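PDB 2QZU: putative sulfatase yidJ from Bacteroides fragilis, which probably hydrolyses sulfate esters as an arylsulfatase-like, metal-dependent enzyme of the alkaline phosphatase clan, although its natural substrate is not established. Local coordinates for residues V107-N112 and G131-D136; D352-A357 and F382-E387. All coordinates share one frame; numbering follows the deposited sequence.

Contact 1 of 2, residues V107-N112 and G131-D136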
loop_
_atom_site.group_PDB
_atom_site.type_symbol
_atom_site.label_atom_id
_atom_site.label_comp_id
_atom_site.label_asym_id
_atom_site.label_seq_id
_atom_site.Cartn_x
_atom_site.Cartn_y
_atom_site.Cartn_z
ATOM N N VAL A 107 11.387 -4.097 25.484
ATOM C CA VAL A 107 9.994 -3.710 25.319
ATOM C C VAL A 107 9.157 -4.908 24.868
ATOM O O VAL A 107 9.033 -5.192 23.677
ATOM C CB VAL A 107 9.876 -2.537 24.312
ATOM C CG1 VAL A 107 8.423 -2.134 24.129
ATOM C CG2 VAL A 107 10.682 -1.349 24.821
ATOM N N GLU A 108 8.613 -5.630 25.844
ATOM C CA GLU A 108 7.765 -6.792 25.587
ATOM C C GLU A 108 7.163 -7.258 26.909
ATOM O O GLU A 108 7.628 -6.873 27.983
ATOM C CB GLU A 108 8.565 -7.943 24.949
ATOM C CG GLU A 108 9.631 -8.563 25.851
ATOM C CD GLU A 108 10.253 -9.831 25.263
ATOM O OE1 GLU A 108 9.939 -10.194 24.107
ATOM O OE2 GLU A 108 11.065 -10.467 25.966
ATOM N N LEU A 109 6.128 -8.083 26.831
ATOM C CA LEU A 109 5.481 -8.596 28.031
ATOM C C LEU A 109 6.449 -9.539 28.739
ATOM O O LEU A 109 7.067 -10.389 28.106
ATOM C CB LEU A 109 4.205 -9.355 27.654
ATOM C CG LEU A 109 3.344 -9.898 28.797
ATOM C CD1 LEU A 109 2.841 -8.749 29.658
ATOM C CD2 LEU A 109 2.168 -10.677 28.220
ATOM N N SER A 110 6.579 -9.384 30.050
ATOM C CA SER A 110 7.476 -10.236 30.817
ATOM C C SER A 110 6.884 -11.632 30.967
ATOM O O SER A 110 5.692 -11.780 31.232
ATOM C CB SER A 110 7.715 -9.634 32.205
ATOM O OG SER A 110 8.553 -10.472 32.983
ATOM N N GLN A 111 7.714 -12.652 30.790
ATOM C CA GLN A 111 7.250 -14.026 30.942
ATOM C C GLN A 111 6.824 -14.245 32.397
ATOM O O GLN A 111 5.968 -15.081 32.684
ATOM C CB GLN A 111 8.368 -15.006 30.563
ATOM C CG GLN A 111 8.026 -16.471 30.793
ATOM C CD GLN A 111 9.121 -17.411 30.318
ATOM O OE1 GLN A 111 9.117 -18.602 30.640
ATOM N NE2 GLN A 111 10.059 -16.883 29.540
ATOM N N ASN A 112 7.416 -13.471 33.306
ATOM C CA ASN A 112 7.108 -13.578 34.732
ATOM C C ASN A 112 5.934 -12.718 35.183
ATOM O O ASN A 112 5.522 -12.785 36.340
ATOM C CB ASN A 112 8.334 -13.209 35.570
ATOM C CG ASN A 112 9.506 -14.130 35.319
ATOM O OD1 ASN A 112 9.380 -15.353 35.410
ATOM N ND2 ASN A 112 10.660 -13.549 35.008
ATOM N N GLY A 131 -5.974 -14.293 17.086
ATOM C CA GLY A 131 -5.724 -12.962 16.558
ATOM C C GLY A 131 -4.387 -12.333 16.878
ATOM O O GLY A 131 -3.402 -13.023 17.143
ATOM N N LYS A 132 -4.370 -11.003 16.856
ATOM C CA LYS A 132 -3.174 -10.207 17.106
ATOM C C LYS A 132 -2.796 -10.144 18.583
ATOM O O LYS A 132 -3.623 -9.814 19.432
ATOM C CB LYS A 132 -3.403 -8.793 16.563
ATOM C CG LYS A 132 -2.254 -7.830 16.774
ATOM C CD LYS A 132 -2.603 -6.465 16.204
ATOM C CE LYS A 132 -1.521 -5.450 16.529
ATOM N NZ LYS A 132 -1.892 -4.089 16.053
ATOM N N TRP A 133 -1.535 -10.457 18.873
ATOM C CA TRP A 133 -0.996 -10.459 20.238
ATOM C C TRP A 133 -0.133 -9.209 20.450
ATOM O O TRP A 133 -0.335 -8.441 21.394
ATOM C CB TRP A 133 -0.156 -11.732 20.427
ATOM C CG TRP A 133 0.539 -11.890 21.748
ATOM C CD1 TRP A 133 1.884 -12.038 21.950
ATOM C CD2 TRP A 133 -0.075 -11.998 23.039
ATOM N NE1 TRP A 133 2.144 -12.239 23.288
ATOM C CE2 TRP A 133 0.958 -12.220 23.978
ATOM C CE3 TRP A 133 -1.400 -11.934 23.493
ATOM C CZ2 TRP A 133 0.710 -12.377 25.348
ATOM C CZ3 TRP A 133 -1.651 -12.092 24.862
ATOM C CH2 TRP A 133 -0.596 -12.310 25.770
ATOM N N HIS A 134 0.831 -9.025 19.548
ATOM C CA HIS A 134 1.758 -7.893 19.541
ATOM C C HIS A 134 2.389 -7.552 20.894
ATOM O O HIS A 134 2.433 -6.387 21.282
ATOM C CB HIS A 134 1.065 -6.642 18.983
ATOM C CG HIS A 134 2.016 -5.633 18.414
ATOM N ND1 HIS A 134 1.629 -4.350 18.077
ATOM C CD2 HIS A 134 3.332 -5.716 18.110
ATOM C CE1 HIS A 134 2.665 -3.694 17.591
ATOM N NE2 HIS A 134 3.714 -4.499 17.598
ATOM N N LEU A 135 2.876 -8.565 21.607
ATOM C CA LEU A 135 3.508 -8.326 22.898
ATOM C C LEU A 135 4.871 -9.012 23.033
ATOM O O LEU A 135 5.414 -9.118 24.134
ATOM C CB LEU A 135 2.572 -8.765 24.033
ATOM C CG LEU A 135 1.447 -7.768 24.342
ATOM C CD1 LEU A 135 0.413 -8.423 25.248
ATOM C CD2 LEU A 135 2.037 -6.515 24.999
ATOM N N ASP A 136 5.422 -9.465 21.909
ATOM C CA ASP A 136 6.735 -10.118 21.901
ATOM C C ASP A 136 7.744 -9.330 21.057
ATOM O O ASP A 136 7.423 -8.869 19.962
ATOM C CB ASP A 136 6.627 -11.544 21.348
ATOM C CG ASP A 136 5.731 -12.433 22.190
ATOM O OD1 ASP A 136 5.950 -12.520 23.416
ATOM O OD2 ASP A 136 4.808 -13.047 21.622
#
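The backbone N of Leu109 donates to the carbonyl O of Leu135 over 3.0 Å, and the N-H...O angle of 169° makes this a nearly straight bond. Glu108 CB lies 3.5 Å from the same oxygen. The backbones come nearest at Glu108 and Asp136, their CA atoms 5.1 Å apart. Apolar packing lies beside the bond. Leu109 CG is anti to the backbone N (chi1 -177°), which directs the branch at the indole of Trp133; its CD2 meets CZ2 of that ring at 3.6 Å, the two side chains crossing at about a right angle. Leu135 CD1 covers one face of the indole 3.9 Å above its plane, offset toward the rim, while Leu135 CB packs against Leu109 CB at 4.0 Å. Residues 131-136 follow strand 126-130 of the large mixed sheet of the sulfatase fold. In this loop His134 ND1 bonds to OG of Ser76, the serine predicted to mature to 3-oxoalanine but unmodified here, so segment 131-136 reaches the probable active site through His134. Glu108 OE1 accepts from the backbone N of Ala137, and Asp136 OD1 forms a salt bridge with Arg162. The two carboxylates approach to 4.7 Å between Glu108 OE1 and Asp136 OD1; Arg162, which also donates to Leu109 O, probably offsets part of their mutual repulsion.

Contact 2 of 2, residues D352-A357 and F382-E387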
loop_
_atom_site.group_PDB
_atom_site.type_symbol
_atom_site.label_atom_id
_atom_site.label_comp_id
_atom_site.label_asym_id
_atom_site.label_seq_id
_atom_site.Cartn_x
_atom_site.Cartn_y
_atom_site.Cartn_z
ATOM N N ASP A 352 -23.819 4.500 29.777
ATOM C CA ASP A 352 -23.163 4.698 31.062
ATOM C C ASP A 352 -21.987 5.644 30.840
ATOM O O ASP A 352 -21.142 5.397 29.982
ATOM C CB ASP A 352 -22.664 3.360 31.607
ATOM C CG ASP A 352 -22.374 3.410 33.090
ATOM O OD1 ASP A 352 -21.652 4.331 33.528
ATOM O OD2 ASP A 352 -22.867 2.524 33.818
ATOM N N PRO A 353 -21.922 6.744 31.607
ATOM C CA PRO A 353 -20.833 7.716 31.467
ATOM C C PRO A 353 -19.525 7.351 32.175
ATOM O O PRO A 353 -18.569 8.120 32.136
ATOM C CB PRO A 353 -21.447 8.989 32.035
ATOM C CG PRO A 353 -22.270 8.458 33.163
ATOM C CD PRO A 353 -22.952 7.248 32.536
ATOM N N LEU A 354 -19.483 6.187 32.816
ATOM C CA LEU A 354 -18.279 5.752 33.533
ATOM C C LEU A 354 -17.032 5.833 32.648
ATOM O O LEU A 354 -16.998 5.243 31.572
ATOM C CB LEU A 354 -18.450 4.308 34.011
ATOM C CG LEU A 354 -17.273 3.761 34.824
ATOM C CD1 LEU A 354 -17.231 4.446 36.185
ATOM C CD2 LEU A 354 -17.420 2.253 34.990
HETATM N N MSE A 355 -16.002 6.538 33.109
HETATM C CA MSE A 355 -14.782 6.668 32.312
HETATM C C MSE A 355 -13.849 5.476 32.506
HETATM O O MSE A 355 -12.704 5.627 32.941
HETATM C CB MSE A 355 -14.039 7.961 32.662
HETATM C CG MSE A 355 -13.077 8.398 31.568
HETATM SE SE MSE A 355 -11.780 9.695 32.149
HETATM C CE MSE A 355 -13.005 11.097 32.706
ATOM N N ILE A 356 -14.347 4.290 32.178
ATOM C CA ILE A 356 -13.562 3.074 32.304
ATOM C C ILE A 356 -12.467 3.076 31.239
ATOM O O ILE A 356 -12.660 3.591 30.137
ATOM C CB ILE A 356 -14.468 1.819 32.147
ATOM C CG1 ILE A 356 -13.632 0.542 32.245
ATOM C CG2 ILE A 356 -15.214 1.867 30.821
ATOM C CD1 ILE A 356 -14.473 -0.715 32.372
ATOM N N ALA A 357 -11.308 2.521 31.579
ATOM C CA ALA A 357 -10.201 2.473 30.634
ATOM C C ALA A 357 -9.906 1.045 30.215
ATOM O O ALA A 357 -10.187 0.093 30.945
ATOM C CB ALA A 357 -8.950 3.096 31.250
ATOM N N PHE A 382 -7.781 0.588 37.885
ATOM C CA PHE A 382 -9.033 0.652 38.642
ATOM C C PHE A 382 -9.941 -0.575 38.577
ATOM O O PHE A 382 -10.211 -1.102 37.499
ATOM C CB PHE A 382 -9.867 1.865 38.205
ATOM C CG PHE A 382 -9.185 3.192 38.400
ATOM C CD1 PHE A 382 -8.416 3.752 37.380
ATOM C CD2 PHE A 382 -9.336 3.896 39.592
ATOM C CE1 PHE A 382 -7.808 4.995 37.545
ATOM C CE2 PHE A 382 -8.731 5.139 39.766
ATOM C CZ PHE A 382 -7.968 5.692 38.740
ATOM N N ASP A 383 -10.409 -1.020 39.742
ATOM C CA ASP A 383 -11.336 -2.144 39.826
ATOM C C ASP A 383 -12.703 -1.465 39.837
ATOM O O ASP A 383 -13.151 -0.964 40.872
ATOM C CB ASP A 383 -11.150 -2.926 41.130
ATOM C CG ASP A 383 -12.137 -4.074 41.271
ATOM O OD1 ASP A 383 -13.184 -4.056 40.589
ATOM O OD2 ASP A 383 -11.873 -4.992 42.079
ATOM N N LEU A 384 -13.358 -1.444 38.685
ATOM C CA LEU A 384 -14.653 -0.785 38.563
ATOM C C LEU A 384 -15.801 -1.786 38.471
ATOM O O LEU A 384 -16.860 -1.477 37.928
ATOM C CB LEU A 384 -14.646 0.109 37.315
ATOM C CG LEU A 384 -13.557 1.191 37.267
ATOM C CD1 LEU A 384 -13.490 1.810 35.878
ATOM C CD2 LEU A 384 -13.844 2.246 38.316
ATOM N N SER A 385 -15.592 -2.976 39.019
ATOM C CA SER A 385 -16.608 -4.022 38.967
ATOM C C SER A 385 -17.977 -3.606 39.505
ATOM O O SER A 385 -19.008 -3.908 38.895
ATOM C CB SER A 385 -16.111 -5.267 39.710
ATOM O OG SER A 385 -15.739 -4.955 41.040
ATOM N N ASN A 386 -17.997 -2.916 40.642
ATOM C CA ASN A 386 -19.264 -2.490 41.225
ATOM C C ASN A 386 -19.972 -1.488 40.321
ATOM O O ASN A 386 -21.181 -1.588 40.088
ATOM C CB ASN A 386 -19.038 -1.874 42.607
ATOM C CG ASN A 386 -20.336 -1.495 43.285
ATOM O OD1 ASN A 386 -20.676 -0.316 43.396
ATOM N ND2 ASN A 386 -21.085 -2.500 43.726
ATOM N N GLU A 387 -19.208 -0.520 39.820
ATOM C CA GLU A 387 -19.736 0.501 38.925
ATOM C C GLU A 387 -20.320 -0.143 37.665
ATOM O O GLU A 387 -21.407 0.217 37.219
ATOM C CB GLU A 387 -18.628 1.480 38.525
ATOM C CG GLU A 387 -18.132 2.427 39.620
ATOM C CD GLU A 387 -17.364 1.733 40.735
ATOM O OE1 GLU A 387 -16.741 0.679 40.487
ATOM O OE2 GLU A 387 -17.366 2.264 41.867
HETATM O O HOH W 1 -21.221 2.940 36.321
#
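The start of helix 385-390, with Leu384 at its N-cap position, packs here against the loop that leaves edge strand 349-352 of the large mixed sheet. Leu354 packs with both branches against the helix start: its CD2 lies 3.8 Å from Glu387 CB and 4.1 Å from Leu384 CD1, while the other branch, CD1, also reaches Glu387 CB. Because Leu384 CG is anti to the carbonyl carbon (chi1 -58°), its CD1 methyl extends to Ile356, 3.8 Å from CA and 3.9 Å from CG1. Phe66 of the adjacent strand 64-66 touches both Leu354 and Ile356. Each segment is shaped by an Asx turn. Asp352 OD1 accepts from Leu354 N at 2.9 Å on the anti side of the carboxylate, and Asp383 OD1 receives both N and OG of Ser385, the OG at 2.7 Å. Water 1 lies 3.0 Å from Asp352 OD2 and 2.9 Å from Glu387 O and can bridge them, though it has more acceptors in reach than protons. Asp352 OD2 also pairs with Arg349, which probably favours its ionised form. With no direct hydrogen bond between the segments, apolar packing holds the helix start to the loop, and water 1 can add a polar bridge at one end.

Overall arrangement
From the N terminus, the chain first reaches residues 107-112, in the loop between helices 89-92 and 116-122. It then runs through helix 116-122 and strand 126-130 before contact 1 closes at 131-136, an excursion of 18 intervening residues. Contact 2 opens much later, and its 24 intervening residues include helix 361-368. The two contacts follow in series, neither nested nor crossed. The centres of contacts 1 and 2 lie about 26 Å apart. Both lie just beyond strands of the large mixed sheet: contact 1 ties the loop after 126-130 to the loop before helix 116-122, and contact 2 ties the loop after edge strand 349-352 to the start of helix 385-390.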